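Local coordinates for uncharacterized conserved protein (Geobacillus kaustophilus, PDB 2R5X) that is of unknown function but belongs to the YugN-like family and folds as an antiparallel beta sheet packed against helices, at residues A[41-46]-A[54-59]. The protein carries 1 engineered substitution. Sequence-based numbering, arbitrary orientation.
Sequences TYDRKY and YLRVQG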
ATOM      1  N   THR A  41       4.032  -3.875   4.922  1.00 24.68           N
ATOM      2  CA  THR A  41       3.657  -3.965   3.521  1.00 22.75           C
ATOM      3  C   THR A  41       2.219  -4.458   3.397  1.00 27.45           C
ATOM      4  O   THR A  41       1.813  -5.389   4.098  1.00 26.18           O
ATOM      5  CB  THR A  41       4.592  -4.942   2.778  1.00 24.04           C
ATOM      6  OG1 THR A  41       5.955  -4.564   3.008  1.00 24.86           O
ATOM      7  CG2 THR A  41       4.326  -4.925   1.296  1.00 15.53           C
ATOM      8  N   TYR A  42       1.455  -3.829   2.505  1.00 24.11           N
ATOM      9  CA  TYR A  42       0.068  -4.211   2.262  1.00 25.67           C
ATOM     10  C   TYR A  42      -0.165  -4.377   0.777  1.00 24.60           C
ATOM     11  O   TYR A  42       0.199  -3.506  -0.007  1.00 26.24           O
ATOM     12  CB  TYR A  42      -0.887  -3.141   2.778  1.00 19.61           C
ATOM     13  CG  TYR A  42      -0.672  -2.738   4.207  1.00 27.52           C
ATOM     14  CD1 TYR A  42      -1.372  -3.359   5.238  1.00 39.56           C
ATOM     15  CD2 TYR A  42       0.228  -1.721   4.532  1.00 45.96           C
ATOM     16  CE1 TYR A  42      -1.191  -2.963   6.557  1.00 39.56           C
ATOM     17  CE2 TYR A  42       0.437  -1.342   5.843  1.00 31.35           C
ATOM     18  CZ  TYR A  42      -0.278  -1.960   6.848  1.00 42.04           C
ATOM     19  OH  TYR A  42      -0.073  -1.565   8.144  1.00 42.28           O
ATOM     20  N   ASP A  43      -0.778  -5.491   0.392  1.00 21.74           N
ATOM     21  CA  ASP A  43      -1.047  -5.767  -1.019  1.00 20.62           C
ATOM     22  C   ASP A  43      -2.538  -5.854  -1.269  1.00 24.53           C
ATOM     23  O   ASP A  43      -3.263  -6.462  -0.485  1.00 24.73           O
ATOM     24  CB  ASP A  43      -0.422  -7.096  -1.450  1.00 27.69           C
ATOM     25  CG  ASP A  43       1.062  -6.999  -1.707  1.00 25.77           C
ATOM     26  OD1 ASP A  43       1.625  -5.888  -1.641  1.00 26.62           O
ATOM     27  OD2 ASP A  43       1.669  -8.058  -1.981  1.00 23.68           O
ATOM     28  N   ARG A  44      -2.991  -5.248  -2.361  1.00 26.79           N
ATOM     29  CA  ARG A  44      -4.334  -5.510  -2.867  1.00 26.30           C
ATOM     30  C   ARG A  44      -4.199  -6.154  -4.231  1.00 25.50           C
ATOM     31  O   ARG A  44      -3.616  -5.573  -5.151  1.00 26.26           O
ATOM     32  CB  ARG A  44      -5.180  -4.245  -2.950  1.00 24.59           C
ATOM     33  CG  ARG A  44      -6.614  -4.544  -3.346  1.00 35.78           C
ATOM     34  CD  ARG A  44      -7.447  -3.300  -3.430  1.00 29.29           C
ATOM     35  NE  ARG A  44      -8.690  -3.567  -4.146  1.00 38.78           N
ATOM     36  CZ  ARG A  44      -9.817  -2.887  -3.977  1.00 36.18           C
ATOM     37  NH1 ARG A  44      -9.876  -1.895  -3.103  1.00 28.14           N
ATOM     38  NH2 ARG A  44     -10.893  -3.206  -4.682  1.00 47.80           N
ATOM     39  N   LYS A  45      -4.732  -7.363  -4.343  1.00 23.95           N
ATOM     40  CA  LYS A  45      -4.541  -8.191  -5.526  1.00 30.75           C
ATOM     41  C   LYS A  45      -5.657  -8.007  -6.535  1.00 33.19           C
ATOM     42  O   LYS A  45      -6.838  -7.943  -6.181  1.00 28.61           O
ATOM     43  CB  LYS A  45      -4.437  -9.667  -5.135  1.00 28.39           C
ATOM     44  CG  LYS A  45      -3.200 -10.017  -4.329  1.00 36.01           C
ATOM     45  CD  LYS A  45      -3.384 -11.350  -3.608  1.00 38.30           C
ATOM     46  CE  LYS A  45      -2.090 -11.835  -2.959  1.00 68.63           C
ATOM     47  NZ  LYS A  45      -1.557 -10.922  -1.899  1.00 65.22           N
ATOM     48  N   TYR A  46      -5.258  -7.925  -7.797  1.00 25.87           N
ATOM     49  CA  TYR A  46      -6.170  -7.887  -8.916  1.00 26.76           C
ATOM     50  C   TYR A  46      -5.787  -9.069  -9.783  1.00 33.11           C
ATOM     51  O   TYR A  46      -4.831  -8.990 -10.559  1.00 29.82           O
ATOM     52  CB  TYR A  46      -6.007  -6.586  -9.709  1.00 23.76           C
ATOM     53  CG  TYR A  46      -6.417  -5.333  -8.959  1.00 30.42           C
ATOM     54  CD1 TYR A  46      -7.694  -4.786  -9.119  1.00 35.70           C
ATOM     55  CD2 TYR A  46      -5.525  -4.689  -8.102  1.00 30.08           C
ATOM     56  CE1 TYR A  46      -8.071  -3.636  -8.430  1.00 28.27           C
ATOM     57  CE2 TYR A  46      -5.892  -3.546  -7.405  1.00 24.45           C
ATOM     58  CZ  TYR A  46      -7.161  -3.021  -7.578  1.00 25.02           C
ATOM     59  OH  TYR A  46      -7.509  -1.885  -6.887  1.00 32.51           O
ATOM     60  N   TYR A  54      -0.690  -6.605  -8.291  1.00 23.44           N
ATOM     61  CA  TYR A  54      -0.856  -6.252  -6.891  1.00 25.75           C
ATOM     62  C   TYR A  54      -0.462  -4.804  -6.610  1.00 25.17           C
ATOM     63  O   TYR A  54       0.613  -4.349  -6.995  1.00 30.83           O
ATOM     64  CB  TYR A  54      -0.145  -7.247  -5.954  1.00 26.93           C
ATOM     65  CG  TYR A  54       1.331  -7.469  -6.232  1.00 21.15           C
ATOM     66  CD1 TYR A  54       2.306  -6.723  -5.562  1.00 35.24           C
ATOM     67  CD2 TYR A  54       1.752  -8.441  -7.142  1.00 25.61           C
ATOM     68  CE1 TYR A  54       3.660  -6.929  -5.807  1.00 27.73           C
ATOM     69  CE2 TYR A  54       3.108  -8.653  -7.398  1.00 30.46           C
ATOM     70  CZ  TYR A  54       4.052  -7.899  -6.721  1.00 29.58           C
ATOM     71  OH  TYR A  54       5.388  -8.108  -6.966  1.00 37.81           O
ATOM     72  N   LEU A  55      -1.367  -4.082  -5.960  1.00 26.17           N
ATOM     73  CA  LEU A  55      -1.105  -2.715  -5.539  1.00 25.77           C
ATOM     74  C   LEU A  55      -0.435  -2.776  -4.175  1.00 26.05           C
ATOM     75  O   LEU A  55      -1.038  -3.225  -3.208  1.00 20.59           O
ATOM     76  CB  LEU A  55      -2.416  -1.916  -5.473  1.00 23.02           C
ATOM     77  CG  LEU A  55      -2.396  -0.464  -4.982  1.00 28.32           C
ATOM     78  CD1 LEU A  55      -1.410   0.397  -5.779  1.00 26.58           C
ATOM     79  CD2 LEU A  55      -3.798   0.124  -5.036  1.00 22.34           C
ATOM     80  N   ARG A  56       0.809  -2.316  -4.103  1.00 24.58           N
ATOM     81  CA  ARG A  56       1.598  -2.455  -2.885  1.00 26.23           C
ATOM     82  C   ARG A  56       1.826  -1.121  -2.193  1.00 25.60           C
ATOM     83  O   ARG A  56       2.389  -0.199  -2.783  1.00 27.79           O
ATOM     84  CB  ARG A  56       2.940  -3.130  -3.199  1.00 26.72           C
ATOM     85  CG  ARG A  56       3.899  -3.224  -2.015  1.00 29.22           C
ATOM     86  CD  ARG A  56       4.943  -4.327  -2.215  1.00 21.95           C
ATOM     87  NE  ARG A  56       4.356  -5.667  -2.142  1.00 31.62           N
ATOM     88  CZ  ARG A  56       5.048  -6.795  -1.999  1.00 38.61           C
ATOM     89  NH1 ARG A  56       6.371  -6.768  -1.899  1.00 37.21           N
ATOM     90  NH2 ARG A  56       4.417  -7.956  -1.943  1.00 31.08           N
ATOM     91  N   VAL A  57       1.383  -1.036  -0.940  1.00 25.69           N
ATOM     92  CA  VAL A  57       1.636   0.128  -0.082  1.00 19.67           C
ATOM     93  C   VAL A  57       2.573  -0.313   1.043  1.00 24.63           C
ATOM     94  O   VAL A  57       2.348  -1.331   1.689  1.00 23.99           O
ATOM     95  CB  VAL A  57       0.327   0.734   0.475  1.00 26.11           C
ATOM     96  CG1 VAL A  57       0.602   1.890   1.441  1.00 24.86           C
ATOM     97  CG2 VAL A  57      -0.558   1.212  -0.676  1.00 22.61           C
ATOM     98  N   GLN A  58       3.630   0.460   1.253  1.00 25.12           N
ATOM     99  CA  GLN A  58       4.683   0.079   2.167  1.00 22.95           C
ATOM    100  C   GLN A  58       5.086   1.280   3.002  1.00 26.01           C
ATOM    101  O   GLN A  58       5.031   2.423   2.537  1.00 23.15           O
ATOM    102  CB  GLN A  58       5.879  -0.429   1.369  1.00 22.38           C
ATOM    103  CG  GLN A  58       6.764  -1.396   2.109  1.00 40.55           C
ATOM    104  CD  GLN A  58       7.788  -2.040   1.205  1.00 40.74           C
ATOM    105  OE1 GLN A  58       8.447  -1.363   0.421  1.00 31.78           O
ATOM    106  NE2 GLN A  58       7.937  -3.358   1.318  1.00 22.29           N
ATOM    107  N   GLY A  59       5.486   1.008   4.236  1.00 25.80           N
ATOM    108  CA  GLY A  59       5.994   2.030   5.131  1.00 23.87           C
ATOM    109  C   GLY A  59       7.034   1.456   6.076  1.00 30.89           C
ATOM    110  O   GLY A  59       7.035   0.257   6.341  1.00 27.37           O
TER
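Thr41, Asp43 and Lys45 face Gln58, Arg56 and Tyr54 in non-hydrogen-bonded pairs across a beta hairpin of strands 39-48 and 51-61, flanked in the sheet by strands 30-32 and 71-84. Between them Tyr42 with Val57 and Arg44 with Leu55 form the hydrogen-bonded pairs; Tyr42 N reaches Val57 O at 2.8 Å. Across the polar face, Arg56 grips Asp43 side-on in a bidentate salt bridge of two hydrogen bonds: NE meets OD1 and NH2 meets OD2, each at 2.8 Å and on a syn lone pair, the two planes only 20° apart. The arginine chain bends at chi3 (-70°), which turns NE and NH2 to the aspartate. Thr41 CG2 lies over the rim of one guanidinium face, Tyr54 CE1 over that of the opposite one. A leucine in place of Arg56 would probably leave the buried Asp43 carboxylate without its countercharge. Threonine suits its place because its methyl packs on Arg56 while OG1 accepts a hydrogen bond from Gln58 NE2 (2.9 Å); Gln58 OE1 is hydrogen-bonded to Arg39. On the reverse face Leu55 and Val57 suit burial against Phe5 and Phe29, and Tyr42 adds its ring while its hydroxyl meets Asp21. Consecutive antiparallel strands joined by a short turn, one face polar, the other packed partly on helices 17-26 and 99-117, make a beta hairpin in the antiparallel sheet of an alpha+beta protein.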